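PDB 2PY5: DNA polymerase from Bacillus phage phi29, which replicates the viral DNA by protein-primed, processive strand-displacement synthesis and proofreads its product with a 3'-5' exonuclease activity. Local coordinates for residues Thr92-Met97 with Leu412-Gly417; Thr443-Cys448 with Asp458-Thr463. The protein carries 2 engineered substitutions. One frame throughout, in Å; residues are numbered along the deposited sequence. Where two conformers were deposited one is given.

Contact 1 (Thr92-Met97 with Leu412-Gly417); sequences TIISRM and LGFRLG. With EDO (1,2-ethanediol), chain O; nucleotides of chain B; nucleotides of chain C.
Ile94 with Phe414 and Arg96 with Leu416 form a sparse side-chain contact between domains, joining strand 89-94 and the loop that follows it, in the exonuclease region, to strand 412-416 of TPR2, at a place where single-stranded DNA runs past both. The backbones stay well apart, with the CA atoms of Ile94 and Phe414 9.5 Å from each other, and side chains bridge the gap. Ile94 sends its CD1 methyl obliquely to the Phe414 ring, 4.2 Å from CE2. One face of that ring is taken by the thymine of DT5 of chain B, offset toward the rim, with Phe414 CE1 3.3 Å from DT5 C2. Ile94 CG2 comes to the O4 edge of the same base, 3.9 Å from DT5 O4, on the side of the base where the Phe414 ring lies.

Arg96 makes the second touch. Its chain leaves with CG anti to the backbone N (chi1 -174°) and bends at chi3 (-68°), laying the guanidinium against the end of Leu416. Leu416 CD1 sits 4.0 Å above one guanidinium face, offset toward the rim, while Leu416 CD2 comes 3.7 Å from Arg96 NH1. NH2 is engaged by Asp398 in a salt bridge, which should help fix the group's rotation. Lys402, on the partner strand of 412-416, adds a backbone bond to Ile94 and a side-chain bond to Arg96 O. The TPR2 β-hairpin (402-406 with 412-416) thus meets the exonuclease region directly beside the DNA; TPR2 is the insertion characteristic of protein-primed B-family polymerases, and the contact is consistent with its role in enclosing the DNA path.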
# COMPACT_ATOMS: atom_id res chain seq x y z
N THR F 92 -4.04 -5.14 -21.96
CA THR F 92 -4.17 -4.81 -20.55
C THR F 92 -2.83 -4.98 -19.84
O THR F 92 -1.97 -5.70 -20.29
CB THR F 92 -5.19 -5.72 -19.82
OG1 THR F 92 -4.86 -7.09 -20.04
CG2 THR F 92 -6.59 -5.50 -20.36
N ILE F 93 -2.69 -4.27 -18.71
CA ILE F 93 -1.69 -4.58 -17.69
C ILE F 93 -2.45 -4.89 -16.42
O ILE F 93 -2.91 -4.00 -15.73
CB ILE F 93 -0.68 -3.43 -17.44
CG1 ILE F 93 0.03 -3.07 -18.73
CG2 ILE F 93 0.28 -3.84 -16.34
CD1 ILE F 93 0.90 -1.82 -18.59
N ILE F 94 -2.63 -6.19 -16.16
CA ILE F 94 -3.24 -6.73 -14.94
C ILE F 94 -2.22 -7.72 -14.38
O ILE F 94 -1.81 -8.68 -15.07
CB ILE F 94 -4.58 -7.46 -15.20
CG1 ILE F 94 -5.63 -6.51 -15.76
CG2 ILE F 94 -5.08 -8.10 -13.88
CD1 ILE F 94 -6.81 -7.23 -16.46
N SER F 95 -1.76 -7.47 -13.15
CA SER F 95 -0.69 -8.27 -12.57
C SER F 95 -1.17 -9.64 -12.16
O SER F 95 -2.39 -9.86 -12.06
CB SER F 95 -0.04 -7.58 -11.37
OG SER F 95 -0.89 -7.59 -10.23
N ARG F 96 -0.22 -10.54 -11.93
CA ARG F 96 -0.51 -11.88 -11.40
C ARG F 96 -1.43 -11.81 -10.19
O ARG F 96 -2.33 -12.65 -10.02
CB ARG F 96 0.79 -12.60 -11.00
CG ARG F 96 0.60 -14.04 -10.58
CD ARG F 96 1.87 -14.59 -9.99
NE ARG F 96 2.93 -14.72 -10.98
CZ ARG F 96 3.23 -15.83 -11.67
NH1 ARG F 96 2.56 -16.97 -11.49
NH2 ARG F 96 4.24 -15.81 -12.54
N MET F 97 -1.17 -10.82 -9.34
CA MET F 97 -1.89 -10.68 -8.08
C MET F 97 -3.19 -9.88 -8.20
O MET F 97 -3.86 -9.63 -7.20
CB MET F 97 -0.96 -10.09 -7.03
CG MET F 97 0.34 -10.89 -6.87
SD MET F 97 0.19 -12.46 -6.01
CE MET F 97 -0.48 -13.57 -7.24
N LEU F 412 -16.49 -12.15 -16.52
CA LEU F 412 -15.06 -12.17 -16.75
C LEU F 412 -14.35 -13.23 -15.92
O LEU F 412 -14.61 -13.38 -14.72
CB LEU F 412 -14.45 -10.81 -16.42
CG LEU F 412 -14.74 -9.70 -17.42
CD1 LEU F 412 -14.10 -8.41 -16.96
CD2 LEU F 412 -14.25 -10.09 -18.83
N GLY F 413 -13.43 -13.94 -16.57
CA GLY F 413 -12.47 -14.79 -15.91
C GLY F 413 -11.09 -14.30 -16.30
O GLY F 413 -10.95 -13.40 -17.15
N PHE F 414 -10.06 -14.85 -15.65
CA PHE F 414 -8.68 -14.43 -15.86
C PHE F 414 -7.78 -15.63 -15.94
O PHE F 414 -7.91 -16.58 -15.14
CB PHE F 414 -8.26 -13.49 -14.74
CG PHE F 414 -9.16 -12.30 -14.63
CD1 PHE F 414 -10.33 -12.36 -13.89
CD2 PHE F 414 -8.86 -11.14 -15.31
CE1 PHE F 414 -11.18 -11.28 -13.81
CE2 PHE F 414 -9.72 -10.04 -15.24
CZ PHE F 414 -10.87 -10.11 -14.49
N ARG F 415 -6.90 -15.64 -16.94
CA ARG F 415 -5.93 -16.71 -17.11
C ARG F 415 -4.54 -16.13 -16.97
O ARG F 415 -4.31 -14.99 -17.34
CB ARG F 415 -6.09 -17.40 -18.48
CG ARG F 415 -5.86 -16.52 -19.70
CD ARG F 415 -6.01 -17.33 -20.96
NE ARG F 415 -5.99 -16.51 -22.17
CZ ARG F 415 -4.89 -16.09 -22.79
NH1 ARG F 415 -3.69 -16.38 -22.33
NH2 ARG F 415 -5.01 -15.36 -23.89
N LEU F 416 -3.61 -16.91 -16.43
CA LEU F 416 -2.24 -16.49 -16.41
C LEU F 416 -1.73 -16.43 -17.84
O LEU F 416 -1.89 -17.37 -18.61
CB LEU F 416 -1.37 -17.45 -15.59
CG LEU F 416 0.04 -17.04 -15.20
CD1 LEU F 416 0.05 -15.78 -14.31
CD2 LEU F 416 0.74 -18.22 -14.51
N GLY F 417 -1.10 -15.31 -18.17
CA GLY F 417 -0.59 -15.08 -19.51
C GLY F 417 0.79 -15.65 -19.76
O GLY F 417 1.29 -16.49 -19.00
C1 EDO O . -9.60 -18.25 -22.95
O1 EDO O . -8.62 -17.30 -23.39
C2 EDO O . -8.92 -19.44 -22.26
O2 EDO O . -9.38 -19.63 -20.91
P DT B 5 -6.57 -15.53 -9.07
OP1 DT B 5 -6.12 -16.55 -8.08
OP2 DT B 5 -6.00 -15.53 -10.44
O5' DT B 5 -8.15 -15.66 -9.27
C5' DT B 5 -9.01 -15.76 -8.14
C4' DT B 5 -10.41 -15.31 -8.50
O4' DT B 5 -10.44 -13.88 -8.71
C3' DT B 5 -10.98 -15.90 -9.79
O3' DT B 5 -12.37 -16.10 -9.61
C2' DT B 5 -10.70 -14.83 -10.84
C1' DT B 5 -10.90 -13.58 -10.01
N1 DT B 5 -10.11 -12.38 -10.43
C2 DT B 5 -10.74 -11.17 -10.57
O2 DT B 5 -11.95 -10.95 -10.40
N3 DT B 5 -9.87 -10.16 -10.93
C4 DT B 5 -8.51 -10.24 -11.15
O4 DT B 5 -7.85 -9.25 -11.44
C5 DT B 5 -7.92 -11.54 -10.96
C7 DT B 5 -6.46 -11.76 -11.17
C6 DT B 5 -8.74 -12.54 -10.61
P DT C 6 7.31 -10.29 -3.99
OP1 DT C 6 8.57 -10.89 -3.52
OP2 DT C 6 7.02 -10.07 -5.43
O5' DT C 6 6.08 -11.15 -3.42
C5' DT C 6 6.09 -11.68 -2.11
C4' DT C 6 4.85 -12.52 -1.92
O4' DT C 6 3.72 -11.61 -1.85
C3' DT C 6 4.55 -13.51 -3.06
O3' DT C 6 4.10 -14.78 -2.57
C2' DT C 6 3.47 -12.80 -3.87
C1' DT C 6 2.74 -12.00 -2.80
N1 DT C 6 2.00 -10.77 -3.27
C2 DT C 6 0.71 -10.56 -2.82
O2 DT C 6 0.14 -11.32 -2.05
N3 DT C 6 0.12 -9.41 -3.30
C4 DT C 6 0.66 -8.48 -4.17
O4 DT C 6 0.03 -7.48 -4.53
C5 DT C 6 2.01 -8.76 -4.61
C7 DT C 6 2.71 -7.83 -5.55
C6 DT C 6 2.61 -9.87 -4.15
P DC B 4 -9.64 -13.99 -4.48
OP1 DC B 4 -10.76 -13.95 -5.44
OP2 DC B 4 -9.36 -15.22 -3.68
O5' DC B 4 -8.29 -13.62 -5.24
C5' DC B 4 -8.22 -12.62 -6.23
C4' DC B 4 -6.78 -12.50 -6.68
O4' DC B 4 -5.99 -11.99 -5.58
C3' DC B 4 -6.12 -13.81 -7.09
O3' DC B 4 -6.40 -14.07 -8.46
C2' DC B 4 -4.64 -13.52 -6.81
C1' DC B 4 -4.69 -12.56 -5.62
N1 DC B 4 -4.39 -13.19 -4.28
C2 DC B 4 -3.07 -13.23 -3.82
O2 DC B 4 -2.16 -12.76 -4.52
N3 DC B 4 -2.80 -13.79 -2.61
C4 DC B 4 -3.79 -14.29 -1.87
N4 DC B 4 -3.46 -14.83 -0.69
C5 DC B 4 -5.15 -14.27 -2.31
C6 DC B 4 -5.40 -13.71 -3.51

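Contact 2 (Thr443-Cys448 with Asp458-Thr463); sequences TAAQAC and DSIHLT. With EDO (1,2-ethanediol), chain X.
Ile460 rises from strand 459-463 against the last turns of helix 427-447, and its two branches divide the helix surface between them. Its CB points at the helix. From there CG2, anti to the carbonyl carbon, goes to Ala445, whose CB lies 4.1 Å away. CG1 takes the place between the backbone N and the carbonyl carbon (chi1 61°) and continues extended to CD1, which ends 4.1 Å from Ala444 CB. Two small alanines thus let the helix settle close to the strand, with the CA atoms of Ala445 and Ile460 6.4 Å apart. Trp483 from strand 483-489 touches both Ala444 and Ile460, and Phe248 covers Ile460 from the neighbouring strand 241-250.

Two residues on, Leu462 turns both methyls to Cys448, the first residue to leave the helix. Leu462 CD2 is 3.8 Å from Cys448 CB, and Leu462 CD1 is 4.2 Å from Cys448 SG. His461, between them in sequence, serves the other face of the sheet, where ND1 bonds to Tyr494 OH and the ring meets Tyr454 and Tyr500 edge-to-face.

Every residue that touches here is buried and the contact is wholly apolar. This is the helix-on-antiparallel-sheet packing of the polymerase palm: strands 452-456 and 459-463 form the β-hairpin whose first strand and turn carry the YCDTD motif, with Asp458, a ligand of the catalytic magnesium, just before the packed strand.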
# COMPACT_ATOMS: atom_id res chain seq x y z
N THR F 443 13.98 -3.59 18.58
CA THR F 443 14.93 -3.27 19.64
C THR F 443 14.32 -2.33 20.71
O THR F 443 14.58 -2.51 21.89
CB THR F 443 16.26 -2.70 19.09
OG1 THR F 443 16.02 -1.52 18.34
CG2 THR F 443 16.96 -3.73 18.22
N ALA F 444 13.49 -1.39 20.28
CA ALA F 444 12.81 -0.50 21.23
C ALA F 444 11.79 -1.29 22.04
O ALA F 444 11.73 -1.17 23.25
CB ALA F 444 12.15 0.66 20.52
N ALA F 445 11.01 -2.13 21.37
CA ALA F 445 10.06 -2.97 22.09
C ALA F 445 10.74 -3.87 23.11
O ALA F 445 10.26 -4.03 24.24
CB ALA F 445 9.26 -3.83 21.11
N GLN F 446 11.85 -4.48 22.70
CA GLN F 446 12.60 -5.37 23.57
C GLN F 446 13.17 -4.63 24.79
O GLN F 446 13.16 -5.14 25.90
CB GLN F 446 13.72 -6.06 22.80
CG GLN F 446 14.48 -7.09 23.59
CD GLN F 446 13.61 -8.23 24.06
OE1 GLN F 446 12.91 -8.86 23.24
NE2 GLN F 446 13.64 -8.53 25.35
N ALA F 447 13.64 -3.40 24.56
CA ALA F 447 14.12 -2.55 25.65
C ALA F 447 13.03 -2.27 26.68
O ALA F 447 13.33 -2.02 27.86
CB ALA F 447 14.65 -1.25 25.09
N CYS F 448 11.78 -2.28 26.20
CA CYS F 448 10.60 -2.03 27.03
C CYS F 448 9.81 -3.31 27.29
O CYS F 448 8.58 -3.26 27.45
CB CYS F 448 9.70 -1.01 26.33
SG CYS F 448 10.49 0.59 26.01
N ASP F 458 5.96 0.62 12.74
CA ASP F 458 6.68 1.80 13.22
C ASP F 458 6.18 2.23 14.59
O ASP F 458 6.52 3.30 15.05
CB ASP F 458 6.54 2.99 12.23
CG ASP F 458 5.10 3.35 11.92
OD1 ASP F 458 4.87 4.19 11.01
OD2 ASP F 458 4.19 2.77 12.55
N SER F 459 5.40 1.38 15.26
CA SER F 459 4.75 1.82 16.48
C SER F 459 4.87 0.77 17.56
O SER F 459 4.82 -0.42 17.28
CB SER F 459 3.29 2.13 16.24
OG SER F 459 3.14 3.13 15.25
N ILE F 460 5.07 1.23 18.78
CA ILE F 460 5.04 0.34 19.95
C ILE F 460 4.03 0.88 20.96
O ILE F 460 3.92 2.07 21.20
CB ILE F 460 6.42 0.16 20.61
CG1 ILE F 460 7.01 1.47 21.14
CG2 ILE F 460 7.38 -0.51 19.61
CD1 ILE F 460 8.35 1.29 21.85
N HIS F 461 3.27 -0.04 21.54
CA HIS F 461 2.23 0.28 22.51
C HIS F 461 2.64 -0.33 23.83
O HIS F 461 2.93 -1.54 23.89
CB HIS F 461 0.90 -0.36 22.09
CG HIS F 461 0.37 0.10 20.76
ND1 HIS F 461 -0.99 0.19 20.51
CD2 HIS F 461 0.99 0.48 19.62
CE1 HIS F 461 -1.17 0.60 19.27
NE2 HIS F 461 0.01 0.79 18.70
N LEU F 462 2.63 0.48 24.90
CA LEU F 462 3.09 0.07 26.23
C LEU F 462 1.98 0.25 27.26
O LEU F 462 1.17 1.16 27.15
CB LEU F 462 4.27 0.94 26.68
CG LEU F 462 5.51 1.07 25.80
CD1 LEU F 462 6.57 1.89 26.53
CD2 LEU F 462 6.04 -0.28 25.40
N THR F 463 2.01 -0.58 28.30
CA THR F 463 1.23 -0.28 29.50
C THR F 463 1.86 0.92 30.24
O THR F 463 3.04 1.23 30.06
CB THR F 463 1.18 -1.48 30.46
OG1 THR F 463 2.50 -1.85 30.85
CG2 THR F 463 0.49 -2.69 29.81
C1 EDO X . 17.89 -5.64 22.40
O1 EDO X . 18.35 -6.52 23.43
C2 EDO X . 18.12 -4.19 22.79
O2 EDO X . 16.89 -3.45 22.93

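How the contacts relate
Contact 1 and contact 2 lie on opposite sides of the chain's centre, 41 Å apart between centres and about 23 Å between nearest atoms, and do not touch. They come in series: contact 1 closes with strand 412-416, helix 427-447 follows it as the next regular element, and contact 2 opens near that helix's end. No sheet is shared. Contact 1 joins the exonuclease region to TPR2 over 314 intervening residues, whereas contact 2 is local, spanning nine residues inside the palm. One therefore links regions far apart in sequence along the DNA path, and the other packs the sheet bearing the catalytic polymerisation site.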